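Local coordinates for protein endo-beta-1,4-glucanase (cellulase B) (Bacillus halodurans, PDB 4V2X) that hydrolyses beta-1,4-linked glucans as a tri-modular family 5 endoglucanase, its family 46 carbohydrate-binding module contributing to breakdown of xyloglucan and mixed-linkage beta-glucans, at residues A[201-204]-A[205-208]; A[231-234]-A[235-238]; A[427-430]-A[431-435]. All blocks are in the same frame, centred on the assembly; numbering follows the deposited sequence.

Interaction 1 of 3, residues A[201-204]-A[205-208]; sequences SQNW and GEIR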
ATOM      1  N   SER A 201      -8.900  14.792  -3.297  1.00 23.29           N
ATOM      2  CA  SER A 201     -10.068  15.527  -2.889  1.00 25.02           C
ATOM      3  C   SER A 201      -9.904  16.903  -3.499  1.00 27.04           C
ATOM      4  O   SER A 201      -8.782  17.313  -3.819  1.00 24.54           O
ATOM      5  CB  SER A 201     -10.122  15.630  -1.369  1.00 26.61           C
ATOM      6  OG  SER A 201     -11.059  16.613  -0.976  1.00 29.83           O
ATOM      7  N   GLN A 202     -11.007  17.629  -3.659  1.00 28.73           N
ATOM      8  CA  GLN A 202     -10.910  19.021  -4.084  1.00 30.83           C
ATOM      9  C   GLN A 202     -10.256  19.871  -2.985  1.00 26.98           C
ATOM     10  O   GLN A 202      -9.755  20.956  -3.262  1.00 26.56           O
ATOM     11  CB  GLN A 202     -12.283  19.592  -4.475  1.00 35.42           C
ATOM     12  CG  GLN A 202     -13.169  20.002  -3.305  1.00 42.46           C
ATOM     13  CD  GLN A 202     -14.259  20.992  -3.700  1.00 48.74           C
ATOM     14  OE1 GLN A 202     -14.727  20.998  -4.839  1.00 56.78           O
ATOM     15  NE2 GLN A 202     -14.673  21.827  -2.752  1.00 51.91           N
ATOM     16  N   ASN A 203     -10.263  19.369  -1.750  1.00 24.82           N
ATOM     17  CA  ASN A 203      -9.695  20.081  -0.602  1.00 24.83           C
ATOM     18  C   ASN A 203      -8.354  19.524  -0.139  1.00 23.90           C
ATOM     19  O   ASN A 203      -8.073  18.339  -0.313  1.00 21.69           O
ATOM     20  CB  ASN A 203     -10.674  20.018   0.566  1.00 29.04           C
ATOM     21  CG  ASN A 203     -11.998  20.686   0.249  1.00 31.47           C
ATOM     22  OD1 ASN A 203     -12.040  21.702  -0.444  1.00 33.64           O
ATOM     23  ND2 ASN A 203     -13.083  20.115   0.746  1.00 36.63           N
ATOM     24  N   TRP A 204      -7.542  20.393   0.466  1.00 23.94           N
ATOM     25  CA  TRP A 204      -6.312  19.987   1.155  1.00 23.52           C
ATOM     26  C   TRP A 204      -6.633  19.361   2.509  1.00 25.20           C
ATOM     27  O   TRP A 204      -7.643  19.691   3.129  1.00 25.53           O
ATOM     28  CB  TRP A 204      -5.391  21.194   1.377  1.00 24.62           C
ATOM     29  CG  TRP A 204      -4.932  21.821   0.110  1.00 25.83           C
ATOM     30  CD1 TRP A 204      -5.565  22.800  -0.600  1.00 28.41           C
ATOM     31  CD2 TRP A 204      -3.747  21.498  -0.618  1.00 24.72           C
ATOM     32  NE1 TRP A 204      -4.841  23.113  -1.726  1.00 29.91           N
ATOM     33  CE2 TRP A 204      -3.720  22.326  -1.762  1.00 25.89           C
ATOM     34  CE3 TRP A 204      -2.706  20.586  -0.417  1.00 24.67           C
ATOM     35  CZ2 TRP A 204      -2.694  22.271  -2.699  1.00 25.72           C
ATOM     36  CZ3 TRP A 204      -1.687  20.533  -1.347  1.00 26.21           C
ATOM     37  CH2 TRP A 204      -1.687  21.373  -2.473  1.00 26.58           C
ATOM     38  N   GLY A 205      -5.763  18.468   2.969  1.00 23.28           N
ATOM     39  CA  GLY A 205      -5.902  17.866   4.292  1.00 25.09           C
ATOM     40  C   GLY A 205      -7.041  16.868   4.411  1.00 25.29           C
ATOM     41  O   GLY A 205      -7.576  16.666   5.500  1.00 25.38           O
ATOM     42  N   GLU A 206      -7.407  16.243   3.292  1.00 24.19           N
ATOM     43  CA  GLU A 206      -8.446  15.219   3.272  1.00 25.15           C
ATOM     44  C   GLU A 206      -7.900  13.961   2.602  1.00 22.25           C
ATOM     45  O   GLU A 206      -8.533  13.396   1.705  1.00 21.38           O
ATOM     46  CB  GLU A 206      -9.694  15.724   2.537  1.00 26.89           C
ATOM     47  CG  GLU A 206     -10.364  16.912   3.215  1.00 32.10           C
ATOM     48  CD  GLU A 206     -11.718  17.256   2.613  1.00 37.72           C
ATOM     49  OE1 GLU A 206     -11.999  16.847   1.463  1.00 42.24           O
ATOM     50  OE2 GLU A 206     -12.505  17.949   3.290  1.00 42.77           O
ATOM     51  N   ILE A 207      -6.722  13.533   3.051  1.00 21.75           N
ATOM     52  CA  ILE A 207      -6.067  12.347   2.504  1.00 20.95           C
ATOM     53  C   ILE A 207      -6.634  11.104   3.178  1.00 23.49           C
ATOM     54  O   ILE A 207      -6.490  10.928   4.384  1.00 25.06           O
ATOM     55  CB  ILE A 207      -4.538  12.389   2.696  1.00 19.93           C
ATOM     56  CG1 ILE A 207      -3.947  13.634   2.024  1.00 18.67           C
ATOM     57  CG2 ILE A 207      -3.896  11.128   2.127  1.00 20.63           C
ATOM     58  CD1 ILE A 207      -2.510  13.920   2.413  1.00 19.31           C
ATOM     59  N   ARG A 208      -7.276  10.252   2.392  1.00 23.83           N
ATOM     60  CA  ARG A 208      -7.905   9.037   2.887  1.00 26.80           C
ATOM     61  C   ARG A 208      -7.043   7.836   2.512  1.00 26.73           C
ATOM     62  O   ARG A 208      -6.134   7.948   1.687  1.00 23.42           O
ATOM     63  CB  ARG A 208      -9.320   8.920   2.314  1.00 28.27           C
ATOM     64  CG  ARG A 208     -10.213  10.085   2.727  1.00 32.15           C
ATOM     65  CD  ARG A 208     -11.668   9.894   2.336  1.00 36.80           C
ATOM     66  NE  ARG A 208     -11.922  10.230   0.933  1.00 39.73           N
ATOM     67  CZ  ARG A 208     -12.064  11.465   0.448  1.00 42.26           C
ATOM     68  NH1 ARG A 208     -11.965  12.534   1.238  1.00 40.33           N
ATOM     69  NH2 ARG A 208     -12.295  11.638  -0.851  1.00 42.99           N
TER
HETATM   70  O   HOH W   1      -6.388  16.138   0.438  1.00 16.60           O
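An ST turn at Ser201 is braced by the carboxylate of Glu206, which reaches back across the loop to take the serine hydroxyl. Ser201 OG lies anti to its own backbone nitrogen (chi1 165°), a setting in which it serves both partners: it accepts from Asn203 N at 3.0 Å, closing the turn, and donates to Glu206 OE1 at 2.6 Å. The hydroxyl meets OE1 on its anti side, 26° out of the carboxylate plane. The other oxygen, Glu206 OE2, receives a weak bond from Asn203 ND2 at 3.4 Å, the amide standing steeply against the carboxylate with 80° between their planes. Beside these bonds, Asn203 CB packs 3.6 Å from Glu206 CD. The backbones are tied too: one water donates to Asn203 O (2.9 Å) and accepts from Glu206 N (3.0 Å). Shortening Glu206 to an alanine would probably leave the Ser201 hydroxyl without its acceptor and the Asn203 amide freer to turn. Partners from elsewhere hold the rest: Gly205 N bonds to Glu244, Trp204 meets Lys199 in a cation-pi contact, and Arg208 pairs with Glu162. The stretch is the last part of the loop between barrel strand 190-193 and helix 209-227.

Interaction 2 of 3, residues A[231-234]-A[235-238]; sequences GQND and IRPL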
ATOM      1  N   GLY A 231      15.107   6.577 -26.569  1.00 26.17           N
ATOM      2  CA  GLY A 231      16.107   7.625 -26.373  1.00 25.63           C
ATOM      3  C   GLY A 231      16.858   7.462 -25.059  1.00 26.38           C
ATOM      4  O   GLY A 231      17.277   6.364 -24.701  1.00 26.63           O
ATOM      5  N   GLN A 232      16.996   8.562 -24.330  1.00 25.22           N
ATOM      6  CA  GLN A 232      17.676   8.580 -23.033  1.00 26.18           C
ATOM      7  C   GLN A 232      16.745   8.295 -21.845  1.00 24.36           C
ATOM      8  O   GLN A 232      17.170   8.398 -20.687  1.00 22.81           O
ATOM      9  CB  GLN A 232      18.301   9.957 -22.815  1.00 29.39           C
ATOM     10  CG  GLN A 232      19.185  10.451 -23.949  1.00 34.99           C
ATOM     11  CD  GLN A 232      20.650  10.299 -23.628  1.00 40.13           C
ATOM     12  OE1 GLN A 232      21.156   9.184 -23.513  1.00 47.00           O
ATOM     13  NE2 GLN A 232      21.343  11.423 -23.463  1.00 43.83           N
ATOM     14  N   ASN A 233      15.494   7.932 -22.119  1.00 24.12           N
ATOM     15  CA  ASN A 233      14.483   7.797 -21.065  1.00 23.56           C
ATOM     16  C   ASN A 233      14.603   6.531 -20.229  1.00 24.13           C
ATOM     17  O   ASN A 233      13.910   6.384 -19.215  1.00 23.38           O
ATOM     18  CB  ASN A 233      13.078   7.909 -21.660  1.00 22.79           C
ATOM     19  CG  ASN A 233      12.789   9.292 -22.215  1.00 22.08           C
ATOM     20  OD1 ASN A 233      13.547  10.243 -21.983  1.00 22.09           O
ATOM     21  ND2 ASN A 233      11.690   9.417 -22.943  1.00 22.26           N
ATOM     22  N   ASP A 234      15.477   5.615 -20.646  1.00 24.89           N
ATOM     23  CA  ASP A 234      15.807   4.452 -19.829  1.00 25.49           C
ATOM     24  C   ASP A 234      16.609   4.827 -18.581  1.00 24.02           C
ATOM     25  O   ASP A 234      16.561   4.112 -17.586  1.00 24.92           O
ATOM     26  CB  ASP A 234      16.557   3.388 -20.649  1.00 27.63           C
ATOM     27  CG  ASP A 234      17.852   3.903 -21.255  1.00 30.22           C
ATOM     28  OD1 ASP A 234      17.950   5.110 -21.566  1.00 30.39           O
ATOM     29  OD2 ASP A 234      18.774   3.078 -21.436  1.00 35.99           O
ATOM     30  N   ILE A 235      17.335   5.943 -18.641  1.00 23.70           N
ATOM     31  CA  ILE A 235      18.130   6.418 -17.507  1.00 23.96           C
ATOM     32  C   ILE A 235      17.780   7.830 -17.004  1.00 22.47           C
ATOM     33  O   ILE A 235      18.300   8.256 -15.971  1.00 24.01           O
ATOM     34  CB  ILE A 235      19.646   6.359 -17.816  1.00 25.84           C
ATOM     35  CG1 ILE A 235      20.029   7.310 -18.962  1.00 27.71           C
ATOM     36  CG2 ILE A 235      20.053   4.931 -18.142  1.00 26.45           C
ATOM     37  CD1 ILE A 235      21.525   7.446 -19.163  1.00 30.13           C
ATOM     38  N   ARG A 236      16.907   8.549 -17.708  1.00 21.35           N
ATOM     39  CA  ARG A 236      16.579   9.927 -17.332  1.00 19.32           C
ATOM     40  C   ARG A 236      16.067   9.960 -15.903  1.00 18.84           C
ATOM     41  O   ARG A 236      15.186   9.179 -15.548  1.00 19.14           O
ATOM     42  CB  ARG A 236      15.516  10.513 -18.255  1.00 19.22           C
ATOM     43  CG  ARG A 236      15.221  11.987 -18.003  1.00 18.28           C
ATOM     44  CD  ARG A 236      14.161  12.520 -18.952  1.00 18.24           C
ATOM     45  NE  ARG A 236      14.497  12.231 -20.345  1.00 18.80           N
ATOM     46  CZ  ARG A 236      15.441  12.846 -21.055  1.00 19.67           C
ATOM     47  NH1 ARG A 236      16.171  13.826 -20.531  1.00 18.98           N
ATOM     48  NH2 ARG A 236      15.666  12.467 -22.313  1.00 21.11           N
ATOM     49  N   PRO A 237      16.614  10.867 -15.074  1.00 18.54           N
ATOM     50  CA  PRO A 237      16.089  10.955 -13.718  1.00 17.78           C
ATOM     51  C   PRO A 237      14.606  11.320 -13.671  1.00 16.75           C
ATOM     52  O   PRO A 237      14.136  12.150 -14.454  1.00 16.45           O
ATOM     53  CB  PRO A 237      16.952  12.053 -13.093  1.00 18.14           C
ATOM     54  CG  PRO A 237      18.264  11.857 -13.771  1.00 18.56           C
ATOM     55  CD  PRO A 237      17.894  11.584 -15.200  1.00 18.74           C
ATOM     56  N   LEU A 238      13.893  10.680 -12.753  1.00 16.31           N
ATOM     57  CA  LEU A 238      12.465  10.887 -12.573  1.00 15.53           C
ATOM     58  C   LEU A 238      12.209  11.337 -11.153  1.00 15.46           C
ATOM     59  O   LEU A 238      12.792  10.808 -10.197  1.00 16.02           O
ATOM     60  CB  LEU A 238      11.689   9.601 -12.850  1.00 15.91           C
ATOM     61  CG  LEU A 238      11.954   8.976 -14.218  1.00 16.68           C
ATOM     62  CD1 LEU A 238      11.139   7.708 -14.385  1.00 17.76           C
ATOM     63  CD2 LEU A 238      11.664   9.962 -15.336  1.00 16.78           C
TER
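The Arg236 guanidinium receives Asn233 at its edge: OD1 lies only 3° from the guanidinium plane, and the amide is turned steeply, its plane 76° from that of the arginine. Within 231-238 neither guanidinium face carries a stacked group; Gln232 CB approaches obliquely, 3.7 Å from Arg236 NH2. The grip is side-on and converges on one oxygen, Asn233 OD1, which accepts from Arg236 NE at 2.7 Å and from Arg236 NH2 at 3.1 Å. The arginine chain is extended as far as CD; the bend at chi3 (-52°) and a further turn at chi4 bring NE and NH2 to this oxygen. Asn233 sits at a corner of a beta turn close to type I, closed by Ile235 N to Gln232 O at 3.2 Å; Arg236 follows directly after it, its N adding a weak bond to the same carbonyl at 3.0 Å. The turn precedes strand 238-241 of the parallel eight-stranded barrel, following helix 209-227. Ile235 CG1 folds back to 3.5 Å from Gln232 O. Beyond the turn, Asn233 ND2 is held by Ser229 OG and Ser180 O, while Arg236 NH1 donates to the carbonyls of Leu190 and Pro187, and NH2 to that of Tyr186.

Interaction 3 of 3, residues A[427-430]-A[431-435]; sequences RLTP and GQDYE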
ATOM      1  N   ARG A 427      31.722  54.228   8.463  1.00 21.92           N
ATOM      2  CA  ARG A 427      32.363  53.302   9.384  1.00 22.57           C
ATOM      3  C   ARG A 427      32.380  53.887  10.795  1.00 21.03           C
ATOM      4  O   ARG A 427      32.804  55.028  11.001  1.00 20.89           O
ATOM      5  CB  ARG A 427      33.795  52.990   8.926  1.00 26.69           C
ATOM      6  CG  ARG A 427      34.533  52.025   9.843  1.00 32.05           C
ATOM      7  CD  ARG A 427      36.022  51.977   9.545  1.00 39.26           C
ATOM      8  NE  ARG A 427      36.760  51.213  10.555  1.00 45.53           N
ATOM      9  CZ  ARG A 427      37.221  51.695  11.712  1.00 50.49           C
ATOM     10  NH1 ARG A 427      37.036  52.970  12.059  1.00 51.50           N
ATOM     11  NH2 ARG A 427      37.877  50.888  12.540  1.00 52.61           N
ATOM     12  N   LEU A 428      31.906  53.098  11.756  1.00 19.18           N
ATOM     13  CA  LEU A 428      31.912  53.491  13.160  1.00 19.29           C
ATOM     14  C   LEU A 428      33.154  52.971  13.866  1.00 19.96           C
ATOM     15  O   LEU A 428      33.745  51.973  13.459  1.00 20.72           O
ATOM     16  CB  LEU A 428      30.664  52.961  13.860  1.00 18.39           C
ATOM     17  CG  LEU A 428      29.322  53.456  13.315  1.00 17.79           C
ATOM     18  CD1 LEU A 428      28.180  52.759  14.035  1.00 18.26           C
ATOM     19  CD2 LEU A 428      29.184  54.962  13.451  1.00 18.77           C
ATOM     20  N   THR A 429      33.534  53.653  14.941  1.00 20.98           N
ATOM     21  CA  THR A 429      34.712  53.303  15.709  1.00 23.38           C
ATOM     22  C   THR A 429      34.341  52.359  16.842  1.00 23.25           C
ATOM     23  O   THR A 429      33.508  52.704  17.676  1.00 22.66           O
ATOM     24  CB  THR A 429      35.358  54.560  16.309  1.00 25.96           C
ATOM     25  OG1 THR A 429      35.647  55.490  15.259  1.00 26.82           O
ATOM     26  CG2 THR A 429      36.641  54.211  17.057  1.00 27.16           C
ATOM     27  N   PRO A 430      34.952  51.162  16.878  1.00 24.25           N
ATOM     28  CA  PRO A 430      34.711  50.235  17.986  1.00 24.50           C
ATOM     29  C   PRO A 430      34.991  50.890  19.335  1.00 27.07           C
ATOM     30  O   PRO A 430      35.927  51.686  19.445  1.00 26.20           O
ATOM     31  CB  PRO A 430      35.713  49.102  17.733  1.00 25.73           C
ATOM     32  CG  PRO A 430      36.047  49.181  16.288  1.00 26.23           C
ATOM     33  CD  PRO A 430      35.874  50.605  15.870  1.00 25.10           C
ATOM     34  N   GLY A 431      34.175  50.568  20.337  1.00 26.85           N
ATOM     35  CA  GLY A 431      34.311  51.140  21.672  1.00 27.30           C
ATOM     36  C   GLY A 431      33.650  52.498  21.776  1.00 27.61           C
ATOM     37  O   GLY A 431      32.712  52.678  22.551  1.00 29.95           O
ATOM     38  N   GLN A 432      34.144  53.453  20.993  1.00 27.75           N
ATOM     39  CA  GLN A 432      33.619  54.814  20.987  1.00 27.91           C
ATOM     40  C   GLN A 432      32.150  54.850  20.565  1.00 26.14           C
ATOM     41  O   GLN A 432      31.326  55.444  21.249  1.00 24.85           O
ATOM     42  CB  GLN A 432      34.447  55.690  20.041  1.00 32.76           C
ATOM     43  CG  GLN A 432      34.040  57.157  20.013  1.00 37.57           C
ATOM     44  CD  GLN A 432      34.524  57.873  18.761  1.00 42.85           C
ATOM     45  OE1 GLN A 432      35.727  58.045  18.559  1.00 43.41           O
ATOM     46  NE2 GLN A 432      33.585  58.301  17.915  1.00 44.68           N
ATOM     47  N   ASP A 433      31.841  54.215  19.436  1.00 23.50           N
ATOM     48  CA  ASP A 433      30.512  54.309  18.820  1.00 21.36           C
ATOM     49  C   ASP A 433      29.618  53.094  19.062  1.00 20.71           C
ATOM     50  O   ASP A 433      28.400  53.193  18.922  1.00 19.90           O
ATOM     51  CB  ASP A 433      30.654  54.524  17.317  1.00 20.91           C
ATOM     52  CG  ASP A 433      31.355  55.822  16.966  1.00 22.08           C
ATOM     53  OD1 ASP A 433      31.244  56.808  17.734  1.00 22.52           O
ATOM     54  OD2 ASP A 433      32.014  55.858  15.906  1.00 21.65           O
ATOM     55  N   TYR A 434      30.217  51.958  19.403  1.00 19.29           N
ATOM     56  CA  TYR A 434      29.468  50.742  19.691  1.00 19.83           C
ATOM     57  C   TYR A 434      30.301  49.741  20.485  1.00 21.28           C
ATOM     58  O   TYR A 434      31.534  49.828  20.534  1.00 22.28           O
ATOM     59  CB  TYR A 434      28.980  50.088  18.388  1.00 19.44           C
ATOM     60  CG  TYR A 434      30.073  49.494  17.535  1.00 19.51           C
ATOM     61  CD1 TYR A 434      30.763  50.275  16.608  1.00 19.14           C
ATOM     62  CD2 TYR A 434      30.405  48.150  17.639  1.00 18.99           C
ATOM     63  CE1 TYR A 434      31.761  49.729  15.820  1.00 20.29           C
ATOM     64  CE2 TYR A 434      31.400  47.597  16.859  1.00 20.15           C
ATOM     65  CZ  TYR A 434      32.072  48.387  15.950  1.00 20.34           C
ATOM     66  OH  TYR A 434      33.056  47.831  15.171  1.00 22.59           O
ATOM     67  N   GLU A 435      29.615  48.782  21.099  1.00 23.33           N
ATOM     68  CA  GLU A 435      30.270  47.684  21.789  1.00 24.93           C
ATOM     69  C   GLU A 435      29.594  46.379  21.472  1.00 25.74           C
ATOM     70  O   GLU A 435      28.375  46.325  21.321  1.00 24.58           O
ATOM     71  CB  GLU A 435      30.195  47.871  23.299  1.00 27.76           C
ATOM     72  CG  GLU A 435      30.884  49.108  23.816  1.00 30.43           C
ATOM     73  CD  GLU A 435      30.835  49.170  25.326  1.00 34.94           C
ATOM     74  OE1 GLU A 435      30.995  48.104  25.965  1.00 35.00           O
ATOM     75  OE2 GLU A 435      30.626  50.274  25.868  1.00 37.48           O
TER
HETATM   76  O   HOH W   2      33.324  49.412  12.502  1.00 20.87           O
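Asp433 and Thr429 clasp each other through two bonds that form the tight part of this turn. Thr429 N points almost straight (175°) at Asp433 OD2, 2.8 Å away, meeting it on its anti side, and Asp433 N returns a bond of 2.9 Å to Thr429 O. Beside them Leu428 CB packs 3.8 Å from Tyr434 CD1. Tyr434 chi1, 69°, sets CG between the backbone nitrogen and the carbonyl carbon and brings the ring alongside Pro430, whose CA sits over one face, 4.0 Å from the centroid and 26° off the normal, a CH-pi contact. The exposed side, Pro430 to Gln432, is looser: Gly431, with backbone angles of a classic gamma turn, allows Gln432 N to reach Pro430 O through a weak bond only. At the ring's hydroxyl end a water bridges Leu428 O (2.8 Å) and Tyr434 OH (3.1 Å). The turn joins strands 426-427 and 434-437, which belong to different sheets of the X2 module, and Leu428 also packs on Val447 of helix 445-452. Asp433 OD1 takes Gln432 NE2 (2.8 Å) and His446 NE2. With these two partners and Thr429 N around it, the buried carboxylate is probably stabilised as the anion.

All three are local turns, but they occupy different settings. Interactions 1 and 2 belong to the catalytic module and frame one helix: 201-208 precedes helix 209-227, whereas residues 231-238 follow, their nearest atoms about 19 Å apart. Interaction 3 sits in the X2 module, with nearest atoms about 46 Å from interaction 1 and about 48 Å from interaction 2. Interaction 1 is a surface contact, in which a carboxylate accepts from a hydroxyl and an amide. The other two are partly buried; there two nitrogens of one arginine converge on an amide oxygen, or an aspartate binds backbone nitrogen. Aromatic packing across the contact distinguishes interaction 3, and water bridges appear in interactions 1 and 3.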